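Local coordinates for protein dTDP-4-amino-4,6-dideoxyglucose formyltransferase (Shewanella sp. FDAARGOS_354, PDB 6V2T) that probably transfers a formyl group from a folate cofactor to the sugar amine of dTDP-4-amino-4,6-dideoxyglucose, a step associated with O-antigen formation, at residues 26-31 with 55-60; 48-53 with 189-194; 119-124 with 160-165; 156-161 with 196-201. All blocks are in the same frame, centred on the assembly; numbering follows the deposited sequence.

Contact 1: 26-31 with 55-60; sequences VLIVSD and FDYRYS
Val26 to Val29 pair in parallel with Phe55 to Arg58, the two neighbouring strands of a beta-alpha-beta unit in the formyltransferase domain. Four backbone bonds form the ladder: Asp56 N to Val26 O, Ile28 N to Asp56 O, Arg58 N to Ile28 O and Ser30 N to Arg58 O. On the face carrying Val26, Ile28, Phe55 and Tyr57, Ile28 CD1 reaches both rings, 3.4 Å from Phe55 CD1 and 3.6 Å from Tyr57 CE2. CG1 anti to the carbonyl carbon (chi1 -62°) and an extended chi2 (164°) bring it there, and Val26 CG1 lies 3.6 Å from Phe55 CD1. On the other face Leu27 CD1 meets Arg58 CG at 3.7 Å. Beyond the ladder Asp31 clamps the end of the second strand: OD1 accepts from Ser60 N at 2.8 Å, and OD2 receives Ser60 OG on its syn lone pair in a short 2.5 Å bond. Asn63 ND2 and Lys101 N bring the bonds on this carboxylate to four, fixing its rotation close to the bound nucleotide sugar. Helix 33-45 packs on Ile28 and Phe55, strand 75-77 flanks Arg58 and Tyr59, and strand 94-98 bonds to Leu27 and Val29.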
# COMPACT_ATOMS: atom_id res chain seq x y z
N VAL B 26 -38.41 -8.61 -16.57
CA VAL B 26 -37.09 -7.94 -16.73
C VAL B 26 -36.01 -8.92 -16.31
O VAL B 26 -36.11 -9.45 -15.16
CB VAL B 26 -37.02 -6.63 -15.92
CG1 VAL B 26 -35.61 -6.05 -15.92
CG2 VAL B 26 -38.06 -5.62 -16.38
N LEU B 27 -35.03 -9.18 -17.19
CA LEU B 27 -33.87 -10.04 -16.89
C LEU B 27 -32.67 -9.16 -16.50
O LEU B 27 -32.20 -8.31 -17.31
CB LEU B 27 -33.54 -10.96 -18.06
CG LEU B 27 -32.24 -11.76 -17.90
CD1 LEU B 27 -32.40 -12.79 -16.78
CD2 LEU B 27 -31.84 -12.43 -19.20
N ILE B 28 -32.13 -9.39 -15.31
CA ILE B 28 -30.90 -8.70 -14.84
C ILE B 28 -29.76 -9.71 -14.92
O ILE B 28 -29.84 -10.78 -14.28
CB ILE B 28 -31.16 -8.04 -13.48
CG1 ILE B 28 -32.26 -6.98 -13.64
CG2 ILE B 28 -29.89 -7.44 -12.91
CD1 ILE B 28 -32.86 -6.55 -12.34
N VAL B 29 -28.80 -9.43 -15.82
CA VAL B 29 -27.57 -10.24 -15.98
C VAL B 29 -26.42 -9.46 -15.36
O VAL B 29 -26.17 -8.31 -15.77
CB VAL B 29 -27.24 -10.58 -17.44
CG1 VAL B 29 -26.09 -11.58 -17.52
CG2 VAL B 29 -28.45 -11.11 -18.18
N SER B 30 -25.74 -10.07 -14.41
CA SER B 30 -24.77 -9.36 -13.56
C SER B 30 -23.72 -10.32 -12.99
O SER B 30 -24.09 -11.44 -12.55
CB SER B 30 -25.49 -8.68 -12.45
OG SER B 30 -24.55 -7.97 -11.67
N ASP B 31 -22.48 -9.84 -12.93
CA ASP B 31 -21.34 -10.59 -12.34
C ASP B 31 -20.75 -9.80 -11.18
O ASP B 31 -19.58 -10.05 -10.85
CB ASP B 31 -20.33 -10.91 -13.45
CG ASP B 31 -20.90 -11.95 -14.40
OD1 ASP B 31 -21.23 -13.07 -13.92
OD2 ASP B 31 -21.05 -11.63 -15.57
N PHE B 55 -38.64 -9.25 -11.87
CA PHE B 55 -37.18 -9.27 -12.09
C PHE B 55 -36.61 -10.66 -11.82
O PHE B 55 -36.82 -11.19 -10.72
CB PHE B 55 -36.53 -8.25 -11.16
CG PHE B 55 -36.94 -6.84 -11.45
CD1 PHE B 55 -36.26 -6.09 -12.39
CD2 PHE B 55 -38.01 -6.26 -10.79
CE1 PHE B 55 -36.63 -4.79 -12.63
CE2 PHE B 55 -38.39 -4.95 -11.06
CZ PHE B 55 -37.69 -4.22 -11.97
N ASP B 56 -35.96 -11.23 -12.83
CA ASP B 56 -35.14 -12.46 -12.74
C ASP B 56 -33.66 -12.06 -12.78
O ASP B 56 -33.35 -11.07 -13.44
CB ASP B 56 -35.43 -13.42 -13.89
CG ASP B 56 -36.82 -14.01 -13.79
OD1 ASP B 56 -37.43 -13.84 -12.75
OD2 ASP B 56 -37.26 -14.61 -14.76
N TYR B 57 -32.81 -12.77 -12.04
CA TYR B 57 -31.37 -12.43 -11.92
C TYR B 57 -30.55 -13.63 -12.39
O TYR B 57 -30.87 -14.76 -12.00
CB TYR B 57 -31.04 -12.02 -10.48
CG TYR B 57 -31.83 -10.85 -9.98
CD1 TYR B 57 -33.14 -11.00 -9.55
CD2 TYR B 57 -31.28 -9.57 -9.97
CE1 TYR B 57 -33.87 -9.92 -9.08
CE2 TYR B 57 -32.00 -8.49 -9.49
CZ TYR B 57 -33.30 -8.66 -9.05
OH TYR B 57 -33.99 -7.57 -8.59
N ARG B 58 -29.51 -13.39 -13.19
CA ARG B 58 -28.59 -14.44 -13.68
C ARG B 58 -27.17 -13.87 -13.72
O ARG B 58 -27.01 -12.61 -13.87
CB ARG B 58 -29.04 -14.94 -15.06
CG ARG B 58 -30.48 -15.44 -15.11
CD ARG B 58 -30.68 -16.80 -14.45
NE ARG B 58 -32.02 -17.33 -14.69
CZ ARG B 58 -33.06 -17.11 -13.91
NH1 ARG B 58 -34.24 -17.63 -14.21
NH2 ARG B 58 -32.91 -16.39 -12.81
N TYR B 59 -26.16 -14.73 -13.57
CA TYR B 59 -24.74 -14.33 -13.71
C TYR B 59 -24.22 -14.99 -14.98
O TYR B 59 -24.93 -15.82 -15.57
CB TYR B 59 -23.93 -14.68 -12.46
CG TYR B 59 -23.80 -16.16 -12.22
CD1 TYR B 59 -22.90 -16.91 -12.95
CD2 TYR B 59 -24.58 -16.82 -11.29
CE1 TYR B 59 -22.76 -18.27 -12.77
CE2 TYR B 59 -24.45 -18.18 -11.07
CZ TYR B 59 -23.54 -18.91 -11.82
OH TYR B 59 -23.40 -20.26 -11.65
N SER B 60 -23.04 -14.56 -15.44
CA SER B 60 -22.46 -14.96 -16.74
C SER B 60 -21.84 -16.35 -16.59
O SER B 60 -21.24 -16.61 -15.53
CB SER B 60 -21.43 -13.98 -17.26
OG SER B 60 -22.00 -12.75 -17.65

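Contact 2: 48-53 with 189-194; sequences DKFQSV and HLADLV
Phe50 turns the CZ edge of its ring toward helix 171-194, with Ala191 meeting it near the ring plane. Its CZ lies 3.7 Å from Ala191 CA and 4.0 Å from Ala191 CB, so the small alanine lets the aromatic edge come right up to the helix backbone. The neighbours one turn apart on the helix flank this point: Leu190 CD2 approaches Phe50 CE1 at 4.3 Å, and Val194 CG2 approaches Phe50 CE2 at 4.2 Å, both obliquely to the ring. With CG anti to its carbonyl carbon (chi1 -67°), Phe50 reaches from the loop toward the helix. One face of its ring is covered over the centre by Lys49 CB, and the ring also makes an edge-to-face contact with Phe55. Val53 and Val194 run past each other in opposite senses, touching through their CG1 methyls at 4.1 Å. No hydrogen bond crosses, so the join is wholly apolar. Within 189-194, His189 ND1 donates to Asp192 OD2 at 2.8 Å, in the imidazole plane and on the anti lone pair of the carboxylate. The loop side is a type I beta turn from Phe50 to Val53, closed by Val53 N to Phe50 O, which delivers the chain into strand 53-60. Helix 171-194 here packs against the sheet beside helix 33-45, whose Leu42 and Val43 also touch Leu190: the layered helix-on-sheet packing of an alpha/beta domain.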
# COMPACT_ATOMS: atom_id res chain seq x y z
N ASP B 48 -44.06 -0.53 -4.99
CA ASP B 48 -45.31 0.21 -5.31
C ASP B 48 -45.31 0.65 -6.78
O ASP B 48 -46.36 1.12 -7.25
CB ASP B 48 -45.49 1.41 -4.37
CG ASP B 48 -44.38 2.45 -4.44
OD1 ASP B 48 -43.21 2.05 -4.62
OD2 ASP B 48 -44.68 3.66 -4.31
N LYS B 49 -44.16 0.55 -7.47
CA LYS B 49 -43.99 0.94 -8.89
C LYS B 49 -44.00 -0.31 -9.75
O LYS B 49 -44.15 -0.16 -10.97
CB LYS B 49 -42.67 1.68 -9.13
CG LYS B 49 -42.34 2.81 -8.17
CD LYS B 49 -42.61 4.18 -8.72
CE LYS B 49 -41.91 5.28 -7.96
NZ LYS B 49 -41.30 6.25 -8.89
N PHE B 50 -43.82 -1.49 -9.16
CA PHE B 50 -43.42 -2.73 -9.87
C PHE B 50 -44.43 -3.84 -9.61
O PHE B 50 -44.08 -5.02 -9.79
CB PHE B 50 -42.01 -3.18 -9.47
CG PHE B 50 -40.90 -2.26 -9.91
CD1 PHE B 50 -39.83 -1.97 -9.07
CD2 PHE B 50 -40.90 -1.67 -11.17
CE1 PHE B 50 -38.80 -1.12 -9.48
CE2 PHE B 50 -39.88 -0.83 -11.57
CZ PHE B 50 -38.83 -0.54 -10.73
N GLN B 51 -45.67 -3.46 -9.27
CA GLN B 51 -46.84 -4.36 -9.15
C GLN B 51 -46.82 -5.35 -10.32
O GLN B 51 -46.97 -6.56 -10.06
CB GLN B 51 -48.14 -3.55 -9.15
CG GLN B 51 -49.09 -3.92 -8.02
CD GLN B 51 -48.58 -3.52 -6.65
OE1 GLN B 51 -48.99 -4.08 -5.64
NE2 GLN B 51 -47.68 -2.55 -6.61
N SER B 52 -46.60 -4.87 -11.55
CA SER B 52 -46.76 -5.68 -12.80
C SER B 52 -45.40 -5.96 -13.47
O SER B 52 -45.42 -6.38 -14.66
CB SER B 52 -47.70 -5.02 -13.76
OG SER B 52 -48.85 -4.52 -13.10
N VAL B 53 -44.28 -5.80 -12.76
CA VAL B 53 -42.92 -6.14 -13.30
C VAL B 53 -42.31 -7.23 -12.42
O VAL B 53 -42.21 -6.99 -11.21
CB VAL B 53 -42.01 -4.91 -13.34
CG1 VAL B 53 -40.69 -5.22 -14.04
CG2 VAL B 53 -42.68 -3.70 -13.97
N HIS B 189 -33.39 6.24 -11.14
CA HIS B 189 -33.75 5.91 -12.56
C HIS B 189 -34.03 4.44 -12.84
O HIS B 189 -34.33 4.15 -14.00
CB HIS B 189 -32.66 6.41 -13.51
CG HIS B 189 -32.52 7.89 -13.49
ND1 HIS B 189 -33.61 8.72 -13.64
CD2 HIS B 189 -31.45 8.69 -13.32
CE1 HIS B 189 -33.20 9.98 -13.59
NE2 HIS B 189 -31.88 9.98 -13.41
N LEU B 190 -34.02 3.53 -11.86
CA LEU B 190 -34.30 2.12 -12.20
C LEU B 190 -35.72 2.03 -12.80
O LEU B 190 -35.85 1.44 -13.85
CB LEU B 190 -34.14 1.21 -10.99
CG LEU B 190 -34.50 -0.25 -11.24
CD1 LEU B 190 -33.59 -0.87 -12.29
CD2 LEU B 190 -34.48 -1.07 -9.97
N ALA B 191 -36.75 2.61 -12.15
CA ALA B 191 -38.14 2.59 -12.65
C ALA B 191 -38.18 3.22 -14.05
O ALA B 191 -38.81 2.63 -14.95
CB ALA B 191 -39.07 3.34 -11.71
N ASP B 192 -37.52 4.36 -14.20
CA ASP B 192 -37.43 5.15 -15.46
C ASP B 192 -36.90 4.25 -16.58
O ASP B 192 -37.48 4.29 -17.67
CB ASP B 192 -36.53 6.37 -15.31
CG ASP B 192 -37.13 7.51 -14.50
OD1 ASP B 192 -38.36 7.55 -14.37
OD2 ASP B 192 -36.33 8.35 -14.04
N LEU B 193 -35.86 3.46 -16.31
CA LEU B 193 -35.22 2.54 -17.29
C LEU B 193 -36.23 1.49 -17.71
O LEU B 193 -36.41 1.22 -18.93
CB LEU B 193 -34.03 1.81 -16.64
CG LEU B 193 -32.80 2.66 -16.40
CD1 LEU B 193 -31.68 1.80 -15.79
CD2 LEU B 193 -32.37 3.34 -17.69
N VAL B 194 -36.83 0.86 -16.71
CA VAL B 194 -37.83 -0.21 -16.95
C VAL B 194 -38.97 0.33 -17.82
O VAL B 194 -39.35 -0.42 -18.73
CB VAL B 194 -38.36 -0.79 -15.62
CG1 VAL B 194 -39.47 -1.77 -15.88
CG2 VAL B 194 -37.24 -1.43 -14.80

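Contact 3: 119-124 with 160-165; sequences PGLNPH and QKEVPI
Gln160 reaches from strand 157-163 to the loop 119-124 and passes Leu121 at about a right angle on the way. Its CG sits between the backbone N and the carbonyl carbon (chi1 76°), and from there the chain runs out extended. Leu121 CD1 follows nearly its whole length: Gln160 CB lies 4.1 Å from that methyl, CG 3.9 Å and CD 3.7 Å. At the tip, NE2 is 3.5 Å from the same Leu121 CD1 and donates to Asn122 O at 3.2 Å. This bond is nearly straight (171°), lies in the amide plane of Gln160 and lands on a lone pair of Asn122 O in its carbonyl plane. NE2 also bonds to Thr144 OG1, its strongest partner, and Thr144 OG1 in turn bonds Gly120 O and Asn122 N. The other end of the amide, Gln160 OE1, accepts from a water at 2.8 Å that also donates to Asn122 O. At the next residue but one of the strand, Glu162 CB lies 3.9 Å from Leu121 CD2. The Asn122 carbonyl, part of the cis peptide bond to Pro123, is met twice, by the amide NH2 directly and by its oxygen through water. The bonds to Asn122 O and the water are consistent with the modelled orientation of the amide, and an uncharged polar link running alongside Leu121 CD1 ties the loop to the edge strand.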
# COMPACT_ATOMS: atom_id res chain seq x y z
N PRO B 119 -19.46 1.30 -15.54
CA PRO B 119 -18.69 2.12 -14.61
C PRO B 119 -17.62 3.00 -15.27
O PRO B 119 -16.53 3.09 -14.76
CB PRO B 119 -18.10 1.05 -13.69
CG PRO B 119 -17.82 -0.11 -14.63
CD PRO B 119 -19.01 -0.11 -15.56
N GLY B 120 -17.97 3.61 -16.40
CA GLY B 120 -17.21 4.69 -17.07
C GLY B 120 -18.16 5.78 -17.55
O GLY B 120 -19.38 5.58 -17.48
N LEU B 121 -17.61 6.92 -17.97
CA LEU B 121 -18.36 8.02 -18.60
C LEU B 121 -18.18 7.93 -20.12
O LEU B 121 -17.20 8.50 -20.64
CB LEU B 121 -17.86 9.36 -18.05
CG LEU B 121 -18.85 10.51 -18.28
CD1 LEU B 121 -20.05 10.40 -17.37
CD2 LEU B 121 -18.18 11.85 -18.08
N ASN B 122 -19.10 7.23 -20.79
CA ASN B 122 -19.06 7.09 -22.27
C ASN B 122 -19.05 8.48 -22.88
O ASN B 122 -19.72 9.37 -22.37
CB ASN B 122 -20.21 6.22 -22.76
CG ASN B 122 -20.01 4.76 -22.38
OD1 ASN B 122 -18.96 4.38 -21.87
ND2 ASN B 122 -21.04 3.96 -22.60
N PRO B 123 -18.30 8.72 -23.99
CA PRO B 123 -17.53 7.69 -24.70
C PRO B 123 -16.05 7.53 -24.31
O PRO B 123 -15.24 6.94 -25.08
CB PRO B 123 -17.64 8.23 -26.13
CG PRO B 123 -17.54 9.74 -25.96
CD PRO B 123 -18.26 10.03 -24.66
N HIS B 124 -15.66 8.11 -23.17
CA HIS B 124 -14.26 8.17 -22.68
C HIS B 124 -13.90 6.87 -21.96
O HIS B 124 -14.62 6.50 -21.00
CB HIS B 124 -14.12 9.34 -21.69
CG HIS B 124 -14.68 10.61 -22.22
ND1 HIS B 124 -14.15 11.23 -23.33
CD2 HIS B 124 -15.73 11.37 -21.81
CE1 HIS B 124 -14.84 12.33 -23.58
NE2 HIS B 124 -15.81 12.45 -22.64
N GLN B 160 -26.23 9.60 -17.31
CA GLN B 160 -24.82 9.43 -16.90
C GLN B 160 -24.44 10.53 -15.90
O GLN B 160 -25.05 11.63 -15.95
CB GLN B 160 -23.90 9.36 -18.12
CG GLN B 160 -23.63 10.68 -18.80
CD GLN B 160 -22.64 10.56 -19.96
OE1 GLN B 160 -22.44 11.53 -20.67
NE2 GLN B 160 -22.01 9.40 -20.15
N LYS B 161 -23.45 10.24 -15.06
CA LYS B 161 -22.91 11.21 -14.09
C LYS B 161 -21.41 11.01 -13.94
O LYS B 161 -20.96 9.88 -13.71
CB LYS B 161 -23.66 11.09 -12.76
CG LYS B 161 -23.28 12.18 -11.76
CD LYS B 161 -24.24 12.37 -10.59
CE LYS B 161 -25.33 11.31 -10.48
NZ LYS B 161 -26.12 11.41 -9.23
N GLU B 162 -20.67 12.10 -14.11
CA GLU B 162 -19.21 12.17 -13.94
C GLU B 162 -18.93 12.12 -12.44
O GLU B 162 -19.76 12.58 -11.65
CB GLU B 162 -18.67 13.43 -14.58
CG GLU B 162 -17.19 13.62 -14.34
CD GLU B 162 -16.51 14.65 -15.22
OE1 GLU B 162 -17.23 15.39 -15.90
OE2 GLU B 162 -15.26 14.65 -15.28
N VAL B 163 -17.82 11.50 -12.07
CA VAL B 163 -17.29 11.57 -10.69
C VAL B 163 -15.91 12.18 -10.82
O VAL B 163 -15.21 11.99 -11.84
CB VAL B 163 -17.31 10.21 -9.96
CG1 VAL B 163 -18.63 9.50 -10.13
CG2 VAL B 163 -16.17 9.32 -10.38
N PRO B 164 -15.52 12.99 -9.82
CA PRO B 164 -14.21 13.62 -9.81
C PRO B 164 -13.14 12.56 -9.54
O PRO B 164 -13.44 11.53 -8.94
CB PRO B 164 -14.31 14.64 -8.66
CG PRO B 164 -15.32 14.02 -7.71
CD PRO B 164 -16.30 13.29 -8.61
N ILE B 165 -11.95 12.80 -10.08
CA ILE B 165 -10.69 12.09 -9.73
C ILE B 165 -9.76 13.08 -9.03
O ILE B 165 -9.47 14.13 -9.62
CB ILE B 165 -10.03 11.51 -10.97
CG1 ILE B 165 -10.98 10.56 -11.70
CG2 ILE B 165 -8.73 10.80 -10.58
CD1 ILE B 165 -10.37 9.89 -12.88
O HOH W 1 -20.43 11.82 -22.54

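Contact 4: 156-161 with 196-201; sequences AILFQK and ANYQQK
Leu158 lays both of its methyls on one face of the Tyr198 ring, while the two backbones are linked by three waters instead of any direct hydrogen bond. Leu158 CD1 stands almost over the ring centre, 3.7 Å from the Tyr198 centroid and 11° off the normal, a CH-pi contact. CD2 sits toward one side, 3.6 Å from Tyr198 CD1, and also touches Gln200 CB at 3.7 Å. Tyr198 CG lies between its backbone N and carbonyl carbon (chi1 56°), which turns the ring back over Ala196 C on its opposite face; Gln200 OE1 stands at its edge and the hydroxyl bonds Arg113. Phe159 takes the adjoining place: its CZ packs 3.8 Å from Tyr198 CB, and Asn197 O meets the same ring at the edge, near its plane. At the far end Ala156 CB rests 3.4 Å from Gln200 O. Leu158 and Phe159 form a classic beta bulge opposite Ile145, at a corner in the outermost strand of the sheet within this chain. Around this corner, one water accepts from Ile157 N and donates to Lys201 O, a second donates to both Ile157 O and Lys201 O, and a third donates to Leu158 O at 2.7 Å while accepting from Gln199 N at 3.0 Å. Lys201 is poorly ordered, so its two bridges are less certain than the third. The waters thus satisfy main-chain groups that make no direct hydrogen bond across the segments. The direct contact is apolar and CH-pi in character, and the polar part is solvent-mediated, in keeping with a surface location.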
# COMPACT_ATOMS: atom_id res chain seq x y z
N ALA B 156 -26.82 4.43 -27.22
CA ALA B 156 -27.32 5.77 -26.83
C ALA B 156 -27.32 5.89 -25.30
O ALA B 156 -27.79 4.97 -24.63
CB ALA B 156 -28.70 6.02 -27.38
N ILE B 157 -26.76 6.98 -24.81
CA ILE B 157 -26.72 7.33 -23.36
C ILE B 157 -28.14 7.68 -22.93
O ILE B 157 -28.78 8.52 -23.59
CB ILE B 157 -25.72 8.47 -23.11
CG1 ILE B 157 -24.31 8.04 -23.56
CG2 ILE B 157 -25.74 8.88 -21.65
CD1 ILE B 157 -23.32 9.14 -23.51
N LEU B 158 -28.61 7.01 -21.87
CA LEU B 158 -29.91 7.30 -21.21
C LEU B 158 -29.69 8.25 -20.02
O LEU B 158 -30.38 9.31 -19.92
CB LEU B 158 -30.53 5.96 -20.80
CG LEU B 158 -30.70 4.96 -21.94
CD1 LEU B 158 -31.54 3.76 -21.54
CD2 LEU B 158 -31.36 5.64 -23.15
N PHE B 159 -28.79 7.88 -19.12
CA PHE B 159 -28.42 8.69 -17.93
C PHE B 159 -26.93 8.55 -17.73
O PHE B 159 -26.43 7.44 -17.98
CB PHE B 159 -29.14 8.18 -16.69
CG PHE B 159 -30.63 8.21 -16.83
CD1 PHE B 159 -31.35 9.38 -16.64
CD2 PHE B 159 -31.31 7.07 -17.18
CE1 PHE B 159 -32.74 9.39 -16.79
CE2 PHE B 159 -32.69 7.08 -17.34
CZ PHE B 159 -33.40 8.24 -17.12
N GLN B 160 -26.23 9.60 -17.31
CA GLN B 160 -24.82 9.43 -16.90
C GLN B 160 -24.44 10.53 -15.90
O GLN B 160 -25.05 11.63 -15.95
CB GLN B 160 -23.90 9.36 -18.12
CG GLN B 160 -23.63 10.68 -18.80
CD GLN B 160 -22.64 10.56 -19.96
OE1 GLN B 160 -22.44 11.53 -20.67
NE2 GLN B 160 -22.01 9.40 -20.15
N LYS B 161 -23.45 10.24 -15.06
CA LYS B 161 -22.91 11.21 -14.09
C LYS B 161 -21.41 11.01 -13.94
O LYS B 161 -20.96 9.88 -13.71
CB LYS B 161 -23.66 11.09 -12.76
CG LYS B 161 -23.28 12.18 -11.76
CD LYS B 161 -24.24 12.37 -10.59
CE LYS B 161 -25.33 11.31 -10.48
NZ LYS B 161 -26.12 11.41 -9.23
N ALA B 196 -39.16 3.09 -19.78
CA ALA B 196 -38.64 3.90 -20.91
C ALA B 196 -38.99 5.37 -20.72
O ALA B 196 -39.24 6.08 -21.72
CB ALA B 196 -39.15 3.37 -22.21
N ASN B 197 -38.94 5.83 -19.48
CA ASN B 197 -39.07 7.27 -19.17
C ASN B 197 -37.67 7.89 -19.30
O ASN B 197 -37.05 8.16 -18.25
CB ASN B 197 -39.70 7.47 -17.80
CG ASN B 197 -39.99 8.93 -17.55
OD1 ASN B 197 -40.05 9.72 -18.49
ND2 ASN B 197 -40.09 9.28 -16.28
N TYR B 198 -37.19 8.06 -20.53
CA TYR B 198 -35.83 8.56 -20.83
C TYR B 198 -35.78 9.07 -22.27
O TYR B 198 -36.72 8.80 -23.04
CB TYR B 198 -34.78 7.48 -20.55
CG TYR B 198 -34.95 6.16 -21.25
CD1 TYR B 198 -34.85 6.05 -22.64
CD2 TYR B 198 -35.12 4.98 -20.53
CE1 TYR B 198 -34.98 4.83 -23.27
CE2 TYR B 198 -35.25 3.75 -21.17
CZ TYR B 198 -35.18 3.68 -22.55
OH TYR B 198 -35.29 2.46 -23.17
N GLN B 199 -34.72 9.82 -22.56
CA GLN B 199 -34.36 10.30 -23.91
C GLN B 199 -33.02 9.64 -24.29
O GLN B 199 -32.23 9.35 -23.38
CB GLN B 199 -34.35 11.82 -23.95
CG GLN B 199 -35.72 12.45 -23.83
CD GLN B 199 -35.62 13.95 -23.74
OE1 GLN B 199 -34.80 14.47 -23.01
NE2 GLN B 199 -36.45 14.66 -24.51
N GLN B 200 -32.88 9.35 -25.57
CA GLN B 200 -31.91 8.38 -26.15
C GLN B 200 -31.35 8.93 -27.46
O GLN B 200 -31.18 8.10 -28.40
CB GLN B 200 -32.56 7.01 -26.42
CG GLN B 200 -33.41 6.90 -27.68
CD GLN B 200 -34.18 5.60 -27.79
OE1 GLN B 200 -35.00 5.25 -26.93
NE2 GLN B 200 -33.95 4.89 -28.88
N LYS B 201 -31.04 10.24 -27.51
CA LYS B 201 -30.35 10.86 -28.68
C LYS B 201 -28.93 10.29 -28.81
O LYS B 201 -28.17 10.32 -27.80
CB LYS B 201 -30.25 12.39 -28.60
CG LYS B 201 -29.50 13.03 -29.78
CD LYS B 201 -29.45 14.55 -29.83
CE LYS B 201 -28.97 15.19 -28.55
NZ LYS B 201 -30.10 15.51 -27.65
O HOH W 2 -25.77 9.00 -26.86
O HOH W 3 -28.80 10.70 -25.43
O HOH W 4 -32.81 10.46 -20.36

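Overall arrangement
Contacts 1 and 2 pack directly: Val26 CG2 lies 3.6 Å from Val53 CG1, and Phe55 CZ lies 4.0 Å from Val194 CG2, which brings the strand of contact 1 against the helix of contact 2. Contact 2 meets contact 4 where Asp192 O lies 2.8 Å from Asn197 N, a probable hydrogen bond, and where the rings of His189 and Phe159 stack. Contacts 3 and 4 share Gln160 and Lys161 on strand 157-163, their centres about 14 Å apart. Contacts 1 and 3 lie on opposite sides of the chain's centre, centres about 23 Å apart, yet both approach the ligands: the side chain of Asp31 is about 5 Å from the nucleotide sugar and that of Asn122 about 7 Å from the folic acid.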